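Local coordinates for VP4 CORE protein (PDB 2JHP), which forms part of the inner capsid of bluetongue virus and caps the viral RNA, carrying out several steps of cap synthesis in one chain, at residues P452-M457 with R620-K625; I474-W479 with L568-K573. All coordinates share one frame; numbering follows the deposited sequence.

How the contacts relate
After the N-terminal regions, the chain reaches helices 453-460 and 470-480 in the Rossmann-like domain built on strands 131-132 to 499-503 and, after strand 499-503 completes the sheet, enters the helices near the C terminus. Helix 568-576 returns to 474-479 and closes the loop of contact 2, with 88 residues between its segments. The next helix, 612-625, returns to 452-457 and closes the longer loop of contact 1, so contact 2 is nested inside it. Both contacts thus tie C-terminal helices to that Rossmann-like domain. Their centres lie about 20 Å apart, yet they touch where Met457 CE packs on Leu568 CD2 at 3.7 Å.

Contact 1 of 2, residues P452-M457 with R620-K625; sequences PRSTVM and REYKRK
Ser454 and Tyr622 meet hydroxyl to hydroxyl, with Ser454 OG 2.7 Å from Tyr622 OH in a hydrogen bond that is the heart of this small interface. The serine oxygen lies near the ring plane at the phenol edge, and the angle CZ-OH-OG of about 152° is wider than a phenol oxygen usually prefers, so OG lies not far off the line of the C-O bond. Ser454 CB follows close behind, 3.1 Å from Tyr622 OH, whereas the ring carbons stay farther back: CZ of Tyr622 is 3.9 Å from Ser454 OG. With CG trans to the backbone N (chi1 178°), the tyrosine stretches away from its helix and spans a gap of 10.2 Å between the CA atoms of Ser454 and Tyr622. A long side chain with a polar end suits that span, and a short serine suits the receiving end.

The serine belongs to the first turn of helix 453-460, with Pro452 at the N-cap position. In the chain this helix comes between strands 433-437 and 466-469, which belong to a mixed seven-stranded sheet whose order, 3-2-1-4-5-7-6, is that of the Rossmann-like methyltransferase fold. Helix 612-625 comes from the C-terminal part of the chain.

Around the two hydroxyls the packing is close. The carboxylate of Glu630 joins them, one oxygen hydrogen-bonded to Tyr622 OH and the other to Ser454 OG and Thr455 OG1, while Leu559 and Met560 of helix 551-561 pack on the tyrosine. This combination buries the ring yet gives its oxygen two polar partners. Away from this point the helices stand well apart, and Arg620 and Arg624 lie on the exposed side of the helix, where charged side chains are at home.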
loop_
_atom_site.group_PDB
_atom_site.type_symbol
_atom_site.label_atom_id
_atom_site.label_comp_id
_atom_site.label_asym_id
_atom_site.label_seq_id
_atom_site.Cartn_x
_atom_site.Cartn_y
_atom_site.Cartn_z
ATOM N N PRO A 452 1.779 14.917 -15.593
ATOM C CA PRO A 452 1.465 14.717 -17.011
ATOM C C PRO A 452 2.030 13.402 -17.517
ATOM O O PRO A 452 3.219 13.154 -17.362
ATOM C CB PRO A 452 2.154 15.919 -17.690
ATOM C CG PRO A 452 2.232 16.959 -16.632
ATOM C CD PRO A 452 2.479 16.203 -15.367
ATOM N N ARG A 453 1.181 12.557 -18.095
ATOM C CA ARG A 453 1.600 11.248 -18.635
ATOM C C ARG A 453 2.780 11.289 -19.600
ATOM O O ARG A 453 3.683 10.457 -19.519
ATOM C CB ARG A 453 0.443 10.551 -19.336
ATOM C CG ARG A 453 -0.594 9.986 -18.403
ATOM C CD ARG A 453 -1.550 9.140 -19.178
ATOM N NE ARG A 453 -2.543 8.552 -18.305
ATOM C CZ ARG A 453 -3.680 9.147 -17.946
ATOM N NH1 ARG A 453 -4.515 8.516 -17.132
ATOM N NH2 ARG A 453 -3.974 10.365 -18.399
ATOM N N SER A 454 2.758 12.245 -20.521
ATOM C CA SER A 454 3.795 12.344 -21.537
ATOM C C SER A 454 5.124 12.718 -20.903
ATOM O O SER A 454 6.171 12.245 -21.333
ATOM C CB SER A 454 3.407 13.342 -22.627
ATOM O OG SER A 454 3.347 14.665 -22.121
ATOM N N THR A 455 5.075 13.547 -19.867
ATOM C CA THR A 455 6.279 13.909 -19.118
ATOM C C THR A 455 6.849 12.681 -18.387
ATOM O O THR A 455 8.064 12.470 -18.363
ATOM C CB THR A 455 5.996 15.070 -18.133
ATOM O OG1 THR A 455 5.297 16.110 -18.821
ATOM C CG2 THR A 455 7.286 15.648 -17.589
ATOM N N VAL A 456 5.958 11.875 -17.812
ATOM C CA VAL A 456 6.333 10.657 -17.107
ATOM C C VAL A 456 7.069 9.741 -18.069
ATOM O O VAL A 456 8.203 9.346 -17.799
ATOM C CB VAL A 456 5.090 9.910 -16.517
ATOM C CG1 VAL A 456 5.513 8.625 -15.835
ATOM C CG2 VAL A 456 4.333 10.787 -15.548
ATOM N N MET A 457 6.419 9.420 -19.189
ATOM C CA MET A 457 7.011 8.632 -20.267
ATOM C C MET A 457 8.405 9.107 -20.686
ATOM O O MET A 457 9.342 8.306 -20.813
ATOM C CB MET A 457 6.103 8.665 -21.486
ATOM C CG MET A 457 4.972 7.676 -21.446
ATOM S SD MET A 457 3.983 7.741 -22.941
ATOM C CE MET A 457 5.094 7.059 -24.156
ATOM N N ARG A 620 10.252 15.555 -32.913
ATOM C CA ARG A 620 10.462 16.951 -33.303
ATOM C C ARG A 620 9.143 17.699 -33.341
ATOM O O ARG A 620 9.044 18.822 -32.843
ATOM C CB ARG A 620 11.136 17.046 -34.668
ATOM C CG ARG A 620 12.636 16.893 -34.638
ATOM C CD ARG A 620 13.230 17.407 -35.941
ATOM N NE ARG A 620 14.513 16.776 -36.230
ATOM C CZ ARG A 620 15.269 17.042 -37.292
ATOM N NH1 ARG A 620 14.885 17.946 -38.189
ATOM N NH2 ARG A 620 16.419 16.398 -37.451
ATOM N N GLU A 621 8.132 17.060 -33.929
ATOM C CA GLU A 621 6.801 17.640 -34.030
ATOM C C GLU A 621 6.209 17.833 -32.646
ATOM O O GLU A 621 5.477 18.796 -32.408
ATOM C CB GLU A 621 5.885 16.759 -34.883
ATOM C CG GLU A 621 4.702 17.506 -35.487
ATOM C CD GLU A 621 5.134 18.709 -36.312
ATOM O OE1 GLU A 621 5.742 18.517 -37.388
ATOM O OE2 GLU A 621 4.868 19.850 -35.874
ATOM N N TYR A 622 6.544 16.924 -31.737
ATOM C CA TYR A 622 6.033 16.985 -30.375
ATOM C C TYR A 622 6.627 18.149 -29.573
ATOM O O TYR A 622 5.883 18.933 -28.971
ATOM C CB TYR A 622 6.249 15.655 -29.649
ATOM C CG TYR A 622 5.771 15.687 -28.219
ATOM C CD1 TYR A 622 4.427 15.462 -27.905
ATOM C CD2 TYR A 622 6.657 15.956 -27.178
ATOM C CE1 TYR A 622 3.977 15.498 -26.587
ATOM C CE2 TYR A 622 6.220 15.995 -25.864
ATOM C CZ TYR A 622 4.878 15.762 -25.576
ATOM O OH TYR A 622 4.451 15.804 -24.275
ATOM N N LYS A 623 7.959 18.258 -29.571
ATOM C CA LYS A 623 8.644 19.331 -28.842
ATOM C C LYS A 623 8.401 20.696 -29.476
ATOM O O LYS A 623 8.430 21.717 -28.784
ATOM C CB LYS A 623 10.151 19.058 -28.708
ATOM C CG LYS A 623 11.027 19.480 -29.890
ATOM C CD LYS A 623 12.463 19.699 -29.443
ATOM C CE LYS A 623 13.358 20.123 -30.595
ATOM N NZ LYS A 623 14.760 20.291 -30.132
ATOM N N ARG A 624 8.164 20.705 -30.788
ATOM C CA ARG A 624 7.856 21.930 -31.520
ATOM C C ARG A 624 6.475 22.444 -31.122
ATOM O O ARG A 624 6.202 23.641 -31.217
ATOM C CB ARG A 624 7.931 21.689 -33.031
ATOM C CG ARG A 624 8.644 22.794 -33.812
ATOM C CD ARG A 624 7.690 23.665 -34.624
ATOM N NE ARG A 624 6.668 24.316 -33.807
ATOM C CZ ARG A 624 5.992 25.407 -34.164
ATOM N NH1 ARG A 624 6.230 26.001 -35.331
ATOM N NH2 ARG A 624 5.081 25.916 -33.346
ATOM N N LYS A 625 5.611 21.536 -30.671
ATOM C CA LYS A 625 4.298 21.916 -30.165
ATOM C C LYS A 625 4.332 22.321 -28.694
ATOM O O LYS A 625 3.410 22.984 -28.213
ATOM C CB LYS A 625 3.274 20.806 -30.392
ATOM C CG LYS A 625 2.456 20.979 -31.654
ATOM C CD LYS A 625 1.047 20.455 -31.444
ATOM C CE LYS A 625 0.093 21.001 -32.488
ATOM N NZ LYS A 625 -0.236 22.439 -32.259
#

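Contact 2 of 2, residues I474-W479 with L568-K573; sequences ILFLMW and LFWWFK
This is a buried, wholly apolar meeting of three aromatic side chains, joining helix 470-480, which follows strand 466-469 in the Rossmann-like methyltransferase fold, to helix 568-576 of the C-terminal part. Phe476 and Trp479, three residues apart on one helical face, both receive the six-membered ring of Trp570. Large flat groups suit a place where the nearest CA atoms, those of Phe476 and Trp570, are 12.3 Å apart. Each aromatic is extended, with CG opposite the backbone N; in Trp570 (chi1 173°) this carries the indole across to the other helix.

Phe476 and Trp570 meet obliquely, their planes inclined at 67° and the centroids of the phenyl and six-membered rings 5.5 Å apart. CD1 and CE1 of Phe476 lie next to CZ3 and CH2 of Trp570.

The polar sides of both indoles are served by backbone carbonyls: Trp479 NE1 bonds to Ser593 O, and Trp570 NE1 bonds weakly to Val512 O. Meanwhile Ile474 and Leu477 pack on helix 114-128. Trp570 CZ3 lies 3.6 Å from both CD1 and CE1 of Phe476, while Trp479 CZ3 comes to 3.8 Å from Trp570 CH2.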
loop_
_atom_site.group_PDB
_atom_site.type_symbol
_atom_site.label_atom_id
_atom_site.label_comp_id
_atom_site.label_asym_id
_atom_site.label_seq_id
_atom_site.Cartn_x
_atom_site.Cartn_y
_atom_site.Cartn_z
ATOM N N ILE A 474 1.010 -4.378 -13.924
ATOM C CA ILE A 474 0.512 -5.631 -13.370
ATOM C C ILE A 474 0.657 -6.772 -14.387
ATOM O O ILE A 474 1.116 -7.857 -14.052
ATOM C CB ILE A 474 -0.945 -5.491 -12.880
ATOM C CG1 ILE A 474 -1.020 -4.580 -11.635
ATOM C CG2 ILE A 474 -1.585 -6.858 -12.644
ATOM C CD1 ILE A 474 -0.680 -5.228 -10.265
ATOM N N LEU A 475 0.276 -6.502 -15.628
ATOM C CA LEU A 475 0.367 -7.460 -16.713
ATOM C C LEU A 475 1.816 -7.868 -16.990
ATOM O O LEU A 475 2.094 -9.019 -17.338
ATOM C CB LEU A 475 -0.263 -6.852 -17.966
ATOM C CG LEU A 475 -1.709 -7.210 -18.330
ATOM C CD1 LEU A 475 -2.365 -8.209 -17.374
ATOM C CD2 LEU A 475 -2.548 -5.971 -18.501
ATOM N N PHE A 476 2.729 -6.914 -16.842
ATOM C CA PHE A 476 4.145 -7.195 -16.921
ATOM C C PHE A 476 4.562 -8.196 -15.840
ATOM O O PHE A 476 5.273 -9.159 -16.129
ATOM C CB PHE A 476 4.957 -5.911 -16.795
ATOM C CG PHE A 476 6.422 -6.101 -17.055
ATOM C CD1 PHE A 476 6.902 -6.203 -18.362
ATOM C CD2 PHE A 476 7.325 -6.196 -16.002
ATOM C CE1 PHE A 476 8.248 -6.373 -18.611
ATOM C CE2 PHE A 476 8.669 -6.367 -16.247
ATOM C CZ PHE A 476 9.132 -6.453 -17.557
ATOM N N LEU A 477 4.105 -7.968 -14.612
ATOM C CA LEU A 477 4.450 -8.832 -13.484
ATOM C C LEU A 477 3.735 -10.159 -13.551
ATOM O O LEU A 477 4.286 -11.159 -13.129
ATOM C CB LEU A 477 4.179 -8.138 -12.131
ATOM C CG LEU A 477 5.031 -6.903 -11.830
ATOM C CD1 LEU A 477 4.413 -6.009 -10.761
ATOM C CD2 LEU A 477 6.440 -7.334 -11.462
ATOM N N MET A 478 2.515 -10.181 -14.070
ATOM C CA MET A 478 1.866 -11.453 -14.351
ATOM C C MET A 478 2.802 -12.320 -15.230
ATOM O O MET A 478 2.987 -13.520 -14.995
ATOM C CB MET A 478 0.516 -11.270 -15.034
ATOM C CG MET A 478 -0.598 -10.972 -14.065
ATOM S SD MET A 478 -2.206 -10.887 -14.870
ATOM C CE MET A 478 -3.216 -10.263 -13.535
ATOM N N TRP A 479 3.416 -11.663 -16.210
ATOM C CA TRP A 479 4.176 -12.304 -17.272
ATOM C C TRP A 479 5.579 -12.730 -16.845
ATOM O O TRP A 479 6.025 -13.813 -17.201
ATOM C CB TRP A 479 4.226 -11.330 -18.450
ATOM C CG TRP A 479 5.012 -11.740 -19.636
ATOM C CD1 TRP A 479 5.023 -12.952 -20.234
ATOM C CD2 TRP A 479 5.865 -10.896 -20.410
ATOM N NE1 TRP A 479 5.859 -12.935 -21.327
ATOM C CE2 TRP A 479 6.387 -11.679 -21.457
ATOM C CE3 TRP A 479 6.254 -9.551 -20.310
ATOM C CZ2 TRP A 479 7.281 -11.167 -22.402
ATOM C CZ3 TRP A 479 7.140 -9.039 -21.247
ATOM C CH2 TRP A 479 7.649 -9.846 -22.274
ATOM N N LEU A 568 8.953 3.945 -23.467
ATOM C CA LEU A 568 9.647 4.387 -24.675
ATOM C C LEU A 568 10.861 3.534 -25.019
ATOM O O LEU A 568 11.021 3.113 -26.158
ATOM C CB LEU A 568 10.057 5.859 -24.568
ATOM C CG LEU A 568 8.955 6.897 -24.807
ATOM C CD1 LEU A 568 9.559 8.291 -24.809
ATOM C CD2 LEU A 568 8.217 6.642 -26.120
ATOM N N PHE A 569 11.711 3.277 -24.034
ATOM C CA PHE A 569 12.956 2.544 -24.283
ATOM C C PHE A 569 12.681 1.162 -24.859
ATOM O O PHE A 569 13.230 0.790 -25.880
ATOM C CB PHE A 569 13.772 2.409 -23.002
ATOM C CG PHE A 569 15.225 2.660 -23.198
ATOM C CD1 PHE A 569 15.868 3.691 -22.519
ATOM C CD2 PHE A 569 15.951 1.888 -24.082
ATOM C CE1 PHE A 569 17.220 3.937 -22.718
ATOM C CE2 PHE A 569 17.278 2.123 -24.278
ATOM C CZ PHE A 569 17.928 3.146 -23.596
ATOM N N TRP A 570 11.821 0.404 -24.187
ATOM C CA TRP A 570 11.409 -0.920 -24.643
ATOM C C TRP A 570 10.670 -0.836 -25.991
ATOM O O TRP A 570 10.911 -1.644 -26.893
ATOM C CB TRP A 570 10.552 -1.556 -23.548
ATOM C CG TRP A 570 9.897 -2.842 -23.867
ATOM C CD1 TRP A 570 10.104 -3.630 -24.963
ATOM C CD2 TRP A 570 8.951 -3.532 -23.046
ATOM N NE1 TRP A 570 9.323 -4.762 -24.885
ATOM C CE2 TRP A 570 8.605 -4.723 -23.716
ATOM C CE3 TRP A 570 8.359 -3.257 -21.799
ATOM C CZ2 TRP A 570 7.688 -5.636 -23.193
ATOM C CZ3 TRP A 570 7.441 -4.163 -21.283
ATOM C CH2 TRP A 570 7.124 -5.341 -21.977
ATOM N N TRP A 571 9.796 0.160 -26.117
ATOM C CA TRP A 571 9.046 0.392 -27.353
ATOM C C TRP A 571 9.976 0.695 -28.538
ATOM O O TRP A 571 9.886 0.041 -29.570
ATOM C CB TRP A 571 8.004 1.497 -27.155
ATOM C CG TRP A 571 6.891 1.453 -28.138
ATOM C CD1 TRP A 571 5.792 0.647 -28.097
ATOM C CD2 TRP A 571 6.755 2.262 -29.311
ATOM N NE1 TRP A 571 4.977 0.900 -29.173
ATOM C CE2 TRP A 571 5.550 1.882 -29.939
ATOM C CE3 TRP A 571 7.545 3.264 -29.903
ATOM C CZ2 TRP A 571 5.114 2.467 -31.130
ATOM C CZ3 TRP A 571 7.107 3.848 -31.080
ATOM C CH2 TRP A 571 5.907 3.446 -31.682
ATOM N N PHE A 572 10.887 1.654 -28.378
ATOM C CA PHE A 572 11.895 1.924 -29.406
ATOM C C PHE A 572 12.700 0.669 -29.714
ATOM O O PHE A 572 13.122 0.454 -30.860
ATOM C CB PHE A 572 12.844 3.058 -28.996
ATOM C CG PHE A 572 12.214 4.431 -29.006
ATOM C CD1 PHE A 572 11.308 4.801 -29.996
ATOM C CD2 PHE A 572 12.555 5.370 -28.037
ATOM C CE1 PHE A 572 10.738 6.072 -30.005
ATOM C CE2 PHE A 572 11.991 6.642 -28.042
ATOM C CZ PHE A 572 11.081 6.991 -29.028
ATOM N N LYS A 573 12.923 -0.170 -28.705
ATOM C CA LYS A 573 13.689 -1.394 -28.928
ATOM C C LYS A 573 12.865 -2.407 -29.720
ATOM O O LYS A 573 13.408 -3.143 -30.535
ATOM C CB LYS A 573 14.206 -1.991 -27.618
ATOM C CG LYS A 573 15.423 -2.881 -27.815
ATOM C CD LYS A 573 15.972 -3.472 -26.518
ATOM C CE LYS A 573 17.012 -4.563 -26.808
ATOM N NZ LYS A 573 17.365 -5.329 -25.569
#